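Local structure of cyclopenase asqI (Emericella nidulans, 5YY3) at residues D179-D184 with G539-P544; H186-M191 with F553-P558. The protein catalyses the zinc-dependent ring contraction of 4'-methoxycyclopenin to 4'-methoxyviridicatin in aspoquinolone biosynthesis. All coordinates share one frame; numbering follows the deposited sequence.

Interaction 1: D179-D184 with G539-P544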
loop_
_atom_site.group_PDB
_atom_site.type_symbol
_atom_site.label_atom_id
_atom_site.label_comp_id
_atom_site.label_asym_id
_atom_site.label_seq_id
_atom_site.Cartn_x
_atom_site.Cartn_y
_atom_site.Cartn_z
ATOM N N ASP A 179 17.529 13.946 -9.567
ATOM C CA ASP A 179 18.533 14.708 -8.841
ATOM C C ASP A 179 19.332 15.585 -9.810
ATOM O O ASP A 179 19.887 15.095 -10.800
ATOM C CB ASP A 179 19.453 13.788 -8.056
ATOM C CG ASP A 179 20.492 14.550 -7.278
ATOM O OD1 ASP A 179 21.465 15.015 -7.901
ATOM O OD2 ASP A 179 20.341 14.688 -6.044
ATOM N N TYR A 180 19.357 16.884 -9.523
ATOM C CA TYR A 180 20.022 17.846 -10.390
ATOM C C TYR A 180 21.474 17.469 -10.633
ATOM O O TYR A 180 21.964 17.560 -11.751
ATOM C CB TYR A 180 19.984 19.275 -9.807
ATOM C CG TYR A 180 20.823 20.198 -10.661
ATOM C CD1 TYR A 180 20.345 20.652 -11.892
ATOM C CD2 TYR A 180 22.130 20.535 -10.297
ATOM C CE1 TYR A 180 21.117 21.455 -12.712
ATOM C CE2 TYR A 180 22.913 21.338 -11.117
ATOM C CZ TYR A 180 22.393 21.788 -12.327
ATOM O OH TYR A 180 23.140 22.584 -13.151
ATOM N N ASP A 181 22.178 17.080 -9.572
ATOM C CA ASP A 181 23.603 16.877 -9.688
ATOM C C ASP A 181 23.909 15.553 -10.384
ATOM O O ASP A 181 24.918 15.436 -11.076
ATOM C CB ASP A 181 24.263 16.975 -8.302
ATOM C CG ASP A 181 24.147 18.384 -7.710
ATOM O OD1 ASP A 181 24.911 19.274 -8.149
ATOM O OD2 ASP A 181 23.279 18.615 -6.831
ATOM N N LEU A 182 23.051 14.556 -10.223
ATOM C CA LEU A 182 23.191 13.368 -11.056
ATOM C C LEU A 182 23.008 13.771 -12.513
ATOM O O LEU A 182 23.771 13.370 -13.385
ATOM C CB LEU A 182 22.178 12.289 -10.677
ATOM C CG LEU A 182 22.057 11.090 -11.613
ATOM C CD1 LEU A 182 23.380 10.359 -11.724
ATOM C CD2 LEU A 182 20.952 10.143 -11.141
ATOM N N ASN A 183 22.002 14.586 -12.776
ATOM C CA ASN A 183 21.702 14.940 -14.144
ATOM C C ASN A 183 22.753 15.856 -14.741
ATOM O O ASN A 183 23.150 15.678 -15.907
ATOM C CB ASN A 183 20.325 15.575 -14.224
ATOM C CG ASN A 183 19.237 14.543 -14.383
ATOM O OD1 ASN A 183 18.941 14.118 -15.499
ATOM N ND2 ASN A 183 18.656 14.104 -13.262
ATOM N N ASP A 184 23.236 16.815 -13.957
ATOM C CA ASP A 184 24.296 17.667 -14.480
ATOM C C ASP A 184 25.565 16.847 -14.693
ATOM O O ASP A 184 26.273 17.057 -15.668
ATOM C CB ASP A 184 24.608 18.867 -13.572
ATOM C CG ASP A 184 25.813 19.672 -14.079
ATOM O OD1 ASP A 184 25.667 20.372 -15.109
ATOM O OD2 ASP A 184 26.913 19.568 -13.479
ATOM N N GLY A 539 29.604 21.082 -4.238
ATOM C CA GLY A 539 28.469 21.058 -3.342
ATOM C C GLY A 539 27.219 20.830 -4.172
ATOM O O GLY A 539 27.308 20.662 -5.397
ATOM N N ASN A 540 26.057 20.814 -3.522
ATOM C CA ASN A 540 24.779 20.696 -4.226
ATOM C C ASN A 540 24.594 21.764 -5.290
ATOM O O ASN A 540 24.986 22.922 -5.084
ATOM C CB ASN A 540 23.613 20.782 -3.242
ATOM C CG ASN A 540 23.295 19.455 -2.605
ATOM O OD1 ASN A 540 23.903 18.425 -2.939
ATOM N ND2 ASN A 540 22.350 19.466 -1.666
ATOM N N TYR A 541 23.991 21.366 -6.413
ATOM C CA TYR A 541 23.673 22.272 -7.514
ATOM C C TYR A 541 24.927 22.887 -8.140
ATOM O O TYR A 541 24.926 24.044 -8.583
ATOM C CB TYR A 541 22.692 23.348 -7.036
ATOM C CG TYR A 541 21.539 22.704 -6.304
ATOM C CD1 TYR A 541 20.623 21.902 -6.987
ATOM C CD2 TYR A 541 21.391 22.847 -4.929
ATOM C CE1 TYR A 541 19.582 21.271 -6.321
ATOM C CE2 TYR A 541 20.354 22.225 -4.255
ATOM C CZ TYR A 541 19.456 21.438 -4.957
ATOM O OH TYR A 541 18.428 20.824 -4.284
ATOM N N GLY A 542 25.987 22.083 -8.184
ATOM C CA GLY A 542 27.213 22.461 -8.863
ATOM C C GLY A 542 27.976 23.601 -8.213
ATOM O O GLY A 542 28.809 24.221 -8.868
ATOM N N GLU A 543 27.700 23.890 -6.940
ATOM C CA GLU A 543 28.502 24.862 -6.189
ATOM C C GLU A 543 29.922 24.348 -6.011
ATOM O O GLU A 543 30.123 23.193 -5.641
ATOM C CB GLU A 543 27.884 25.154 -4.819
ATOM C CG GLU A 543 26.573 25.909 -4.883
ATOM C CD GLU A 543 26.770 27.377 -5.219
ATOM O OE1 GLU A 543 27.451 28.083 -4.433
ATOM O OE2 GLU A 543 26.260 27.817 -6.277
ATOM N N PRO A 544 30.918 25.209 -6.252
ATOM C CA PRO A 544 32.298 24.723 -6.271
ATOM C C PRO A 544 32.829 24.418 -4.884
ATOM O O PRO A 544 32.271 24.873 -3.887
ATOM C CB PRO A 544 33.078 25.885 -6.896
ATOM C CG PRO A 544 32.110 27.042 -6.995
ATOM C CD PRO A 544 30.858 26.676 -6.266
HETATM O O HOH W 1 27.188 18.266 -6.554
#
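The carboxylate of Asp-181, in the first turn of helix 180-193, meets two successive backbone N-H groups of the 539-544 loop. Asp-181 OD2 takes the Tyr-541 N-H on its syn lone pair at 2.9 Å in a nearly straight bond (N-H...O 175°). Gly-542 N reaches Asp-181 OD1 at 3.0 Å, almost in line with the C-O bond but with a bent N-H (135°). Each oxygen also has a cation: Lys-461 NZ on OD2 and Arg-536 NH2 on OD1. A water lies 2.7 Å from Gly-539 O, in position to donate to it, and makes a weak bond to Asp-181 OD1. Gly-542 has positive phi, which suits glycine.

Beside the carboxylate, two tyrosines pack obliquely. Tyr-180 turns its CG anti to the backbone N (chi1 173°), bringing CD2 to within 3.6 Å of Tyr-541 CA and 3.9 Å of Tyr-541 CD1. Asp-181 OD2 lies over one face of the Tyr-541 ring, which also makes a cation-pi contact with Lys-461, while the Tyr-541 hydroxyl is bonded to Glu-457.

Asp-179 is the N-cap, its short side chain folding back on the helix start: OD1 accepts from Leu-182 N at 2.8 Å and, weakly, from Asp-181 N. Its carbonyl O takes both Asn-183 N and Asn-183 ND2, and its OD2 is held by Lys-461 and Asn-560.

With Lys-461, Arg-536 and the helix N-terminus nearby, Asp-181 is probably held as a carboxylate. The loop's N-H groups and the two cations together satisfy it, so helix and loop are joined mainly through one buried charged group.

Interaction 2: H186-M191 with F553-P558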
loop_
_atom_site.group_PDB
_atom_site.type_symbol
_atom_site.label_atom_id
_atom_site.label_comp_id
_atom_site.label_asym_id
_atom_site.label_seq_id
_atom_site.Cartn_x
_atom_site.Cartn_y
_atom_site.Cartn_z
ATOM N N HIS A 186 25.795 13.616 -15.451
ATOM C CA HIS A 186 25.567 12.749 -16.592
ATOM C C HIS A 186 25.694 13.553 -17.883
ATOM O O HIS A 186 26.180 13.064 -18.903
ATOM C CB HIS A 186 24.182 12.116 -16.477
ATOM C CG HIS A 186 23.762 11.313 -17.670
ATOM N ND1 HIS A 186 24.147 10.004 -17.859
ATOM C CD2 HIS A 186 22.958 11.629 -18.717
ATOM C CE1 HIS A 186 23.602 9.546 -18.969
ATOM N NE2 HIS A 186 22.875 10.510 -19.508
ATOM N N TYR A 187 25.245 14.797 -17.809
ATOM C CA TYR A 187 25.218 15.720 -18.935
ATOM C C TYR A 187 26.635 16.073 -19.371
ATOM O O TYR A 187 26.946 16.084 -20.560
ATOM C CB TYR A 187 24.421 16.944 -18.514
ATOM C CG TYR A 187 24.486 18.198 -19.349
ATOM C CD1 TYR A 187 23.759 18.319 -20.537
ATOM C CD2 TYR A 187 25.184 19.313 -18.890
ATOM C CE1 TYR A 187 23.772 19.498 -21.272
ATOM C CE2 TYR A 187 25.204 20.491 -19.607
ATOM C CZ TYR A 187 24.492 20.581 -20.795
ATOM O OH TYR A 187 24.522 21.758 -21.507
ATOM N N TYR A 188 27.501 16.332 -18.401
ATOM C CA TYR A 188 28.889 16.614 -18.710
ATOM C C TYR A 188 29.612 15.337 -19.138
ATOM O O TYR A 188 30.492 15.379 -19.991
ATOM C CB TYR A 188 29.584 17.268 -17.501
ATOM C CG TYR A 188 31.047 17.614 -17.735
ATOM C CD1 TYR A 188 31.426 18.536 -18.716
ATOM C CD2 TYR A 188 32.052 17.021 -16.976
ATOM C CE1 TYR A 188 32.773 18.851 -18.939
ATOM C CE2 TYR A 188 33.404 17.336 -17.184
ATOM C CZ TYR A 188 33.756 18.250 -18.164
ATOM O OH TYR A 188 35.091 18.551 -18.362
ATOM N N TRP A 189 29.228 14.204 -18.558
ATOM C CA TRP A 189 29.905 12.945 -18.844
ATOM C C TRP A 189 29.902 12.647 -20.334
ATOM O O TRP A 189 30.885 12.177 -20.894
ATOM C CB TRP A 189 29.251 11.786 -18.089
ATOM C CG TRP A 189 30.034 10.498 -18.137
ATOM C CD1 TRP A 189 31.030 10.124 -17.293
ATOM C CD2 TRP A 189 29.875 9.417 -19.068
ATOM N NE1 TRP A 189 31.505 8.879 -17.638
ATOM C CE2 TRP A 189 30.811 8.424 -18.725
ATOM C CE3 TRP A 189 29.028 9.192 -20.157
ATOM C CZ2 TRP A 189 30.935 7.232 -19.431
ATOM C CZ3 TRP A 189 29.154 7.992 -20.865
ATOM C CH2 TRP A 189 30.097 7.034 -20.494
ATOM N N HIS A 190 28.781 12.926 -20.977
ATOM C CA HIS A 190 28.651 12.623 -22.386
ATOM C C HIS A 190 29.509 13.572 -23.209
ATOM O O HIS A 190 30.079 13.167 -24.224
ATOM C CB HIS A 190 27.182 12.657 -22.794
ATOM C CG HIS A 190 26.425 11.446 -22.339
ATOM N ND1 HIS A 190 26.886 10.165 -22.559
ATOM C CD2 HIS A 190 25.275 11.319 -21.641
ATOM C CE1 HIS A 190 26.038 9.298 -22.038
ATOM N NE2 HIS A 190 25.054 9.970 -21.474
ATOM N N MET A 191 29.641 14.821 -22.759
ATOM C CA MET A 191 30.558 15.728 -23.425
ATOM C C MET A 191 31.977 15.191 -23.287
ATOM O O MET A 191 32.755 15.223 -24.239
ATOM C CB MET A 191 30.463 17.137 -22.858
ATOM C CG MET A 191 29.076 17.734 -22.978
ATOM S SD MET A 191 29.048 19.361 -22.233
ATOM C CE MET A 191 27.303 19.650 -22.042
ATOM N N PHE A 553 36.062 16.982 -11.171
ATOM C CA PHE A 553 35.391 15.739 -11.538
ATOM C C PHE A 553 33.888 15.979 -11.696
ATOM O O PHE A 553 33.062 15.314 -11.062
ATOM C CB PHE A 553 35.716 14.640 -10.507
ATOM C CG PHE A 553 35.509 13.235 -11.029
ATOM C CD1 PHE A 553 35.208 13.018 -12.368
ATOM C CD2 PHE A 553 35.738 12.129 -10.215
ATOM C CE1 PHE A 553 35.046 11.743 -12.859
ATOM C CE2 PHE A 553 35.598 10.837 -10.711
ATOM C CZ PHE A 553 35.251 10.651 -12.042
ATOM N N ARG A 554 33.543 16.946 -12.548
ATOM C CA ARG A 554 32.153 17.351 -12.721
ATOM C C ARG A 554 31.282 16.163 -13.111
ATOM O O ARG A 554 30.125 16.075 -12.704
ATOM C CB ARG A 554 32.038 18.464 -13.763
ATOM C CG ARG A 554 30.626 19.030 -13.942
ATOM C CD ARG A 554 30.577 20.069 -15.059
ATOM N NE ARG A 554 29.229 20.341 -15.531
ATOM C CZ ARG A 554 28.937 21.257 -16.452
ATOM N NH1 ARG A 554 29.913 21.972 -17.003
ATOM N NH2 ARG A 554 27.677 21.465 -16.821
ATOM N N HIS A 555 31.851 15.245 -13.887
ATOM C CA HIS A 555 31.128 14.057 -14.350
ATOM C C HIS A 555 31.318 12.844 -13.431
ATOM O O HIS A 555 31.003 11.718 -13.807
ATOM C CB HIS A 555 31.558 13.692 -15.764
ATOM C CG HIS A 555 33.037 13.483 -15.914
ATOM N ND1 HIS A 555 33.962 14.443 -15.557
ATOM C CD2 HIS A 555 33.745 12.432 -16.381
ATOM C CE1 HIS A 555 35.177 13.989 -15.802
ATOM N NE2 HIS A 555 35.076 12.771 -16.304
ATOM N N GLY A 556 31.824 13.073 -12.224
ATOM C CA GLY A 556 31.855 12.026 -11.216
ATOM C C GLY A 556 30.501 11.806 -10.526
ATOM O O GLY A 556 29.475 12.389 -10.903
ATOM N N TRP A 557 30.495 10.952 -9.513
ATOM C CA TRP A 557 29.270 10.652 -8.787
ATOM C C TRP A 557 28.948 11.748 -7.752
ATOM O O TRP A 557 29.820 12.167 -7.005
ATOM C CB TRP A 557 29.380 9.291 -8.101
ATOM C CG TRP A 557 28.039 8.816 -7.717
ATOM C CD1 TRP A 557 27.517 8.739 -6.453
ATOM C CD2 TRP A 557 27.005 8.418 -8.612
ATOM N NE1 TRP A 557 26.226 8.273 -6.511
ATOM C CE2 TRP A 557 25.880 8.076 -7.830
ATOM C CE3 TRP A 557 26.917 8.302 -10.010
ATOM C CZ2 TRP A 557 24.670 7.642 -8.392
ATOM C CZ3 TRP A 557 25.729 7.848 -10.569
ATOM C CH2 TRP A 557 24.619 7.530 -9.760
ATOM N N PRO A 558 27.695 12.231 -7.731
ATOM C CA PRO A 558 27.345 13.308 -6.787
ATOM C C PRO A 558 27.614 12.925 -5.310
ATOM O O PRO A 558 27.266 11.818 -4.887
ATOM C CB PRO A 558 25.844 13.521 -7.042
ATOM C CG PRO A 558 25.607 12.987 -8.430
ATOM C CD PRO A 558 26.565 11.855 -8.604
#
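Arg-554 lies over one face of the Tyr-188 ring, its extended chain passing from CB, above the rim near CD2, to the guanidinium beyond. Arg-554 CB is 3.5 Å from Tyr-188 CD2, and Arg-554 CD makes a CH-pi contact 4.0 Å from the ring centroid. The guanidinium runs almost parallel to that ring (5°) and covers Tyr-188 CB, while Arg-554 NH2 meets the edge of the Tyr-187 ring, 3.9 Å from CE2. A long, flat-ended arginine suits a place that reaches both tyrosines.

His-555 makes the rest of the contact. Its chi1 of 56° sets CG between the backbone N and carbonyl carbon, bringing ND1 to the edge of Tyr-188, 3.4 Å from CE2. His-555 CB rests on Trp-189 CA at 3.6 Å, and CD2 meets Trp-189 CD1 at 3.7 Å.

Further out, the carbonyls of Pro-138 and Pro-139 and the Asp-184 carboxylate hold the guanidinium, a type I turn from Phe-553 to Gly-556 presents Arg-554 and His-555, and Phe-553 CE1 lies over one imidazole face. Trp-189 packs on helix 210-231. His-186 and His-190 point away from the loop and bind zinc, a pair four residues apart characteristic of the histidine-bearing metal-site helices of the hemocyanin and tyrosinase family.

Overall arrangement
Interactions 1 and 2 succeed each other along helix 180-193 and are met by two parts of one long loop between strands 523-528 and 571-580; their centres are 10 Å apart. A salt bridge joins them directly, Asp-184 OD1 to Arg-554 NH2 at 2.9 Å, and Leu-182 CD1 packs on Trp-557 CZ3 at 3.6 Å. Arg-536 bridges them as well, binding Asp-181 and Asp-184 on the helix and the carbonyl of Arg-554. Interaction 2 carries the zinc ligands His-186 and His-190, and the side chain of Trp-189 is about 4 Å from that of the third, His-218; the Asp-181 side chain of interaction 1 is about 10 Å from that of His-186.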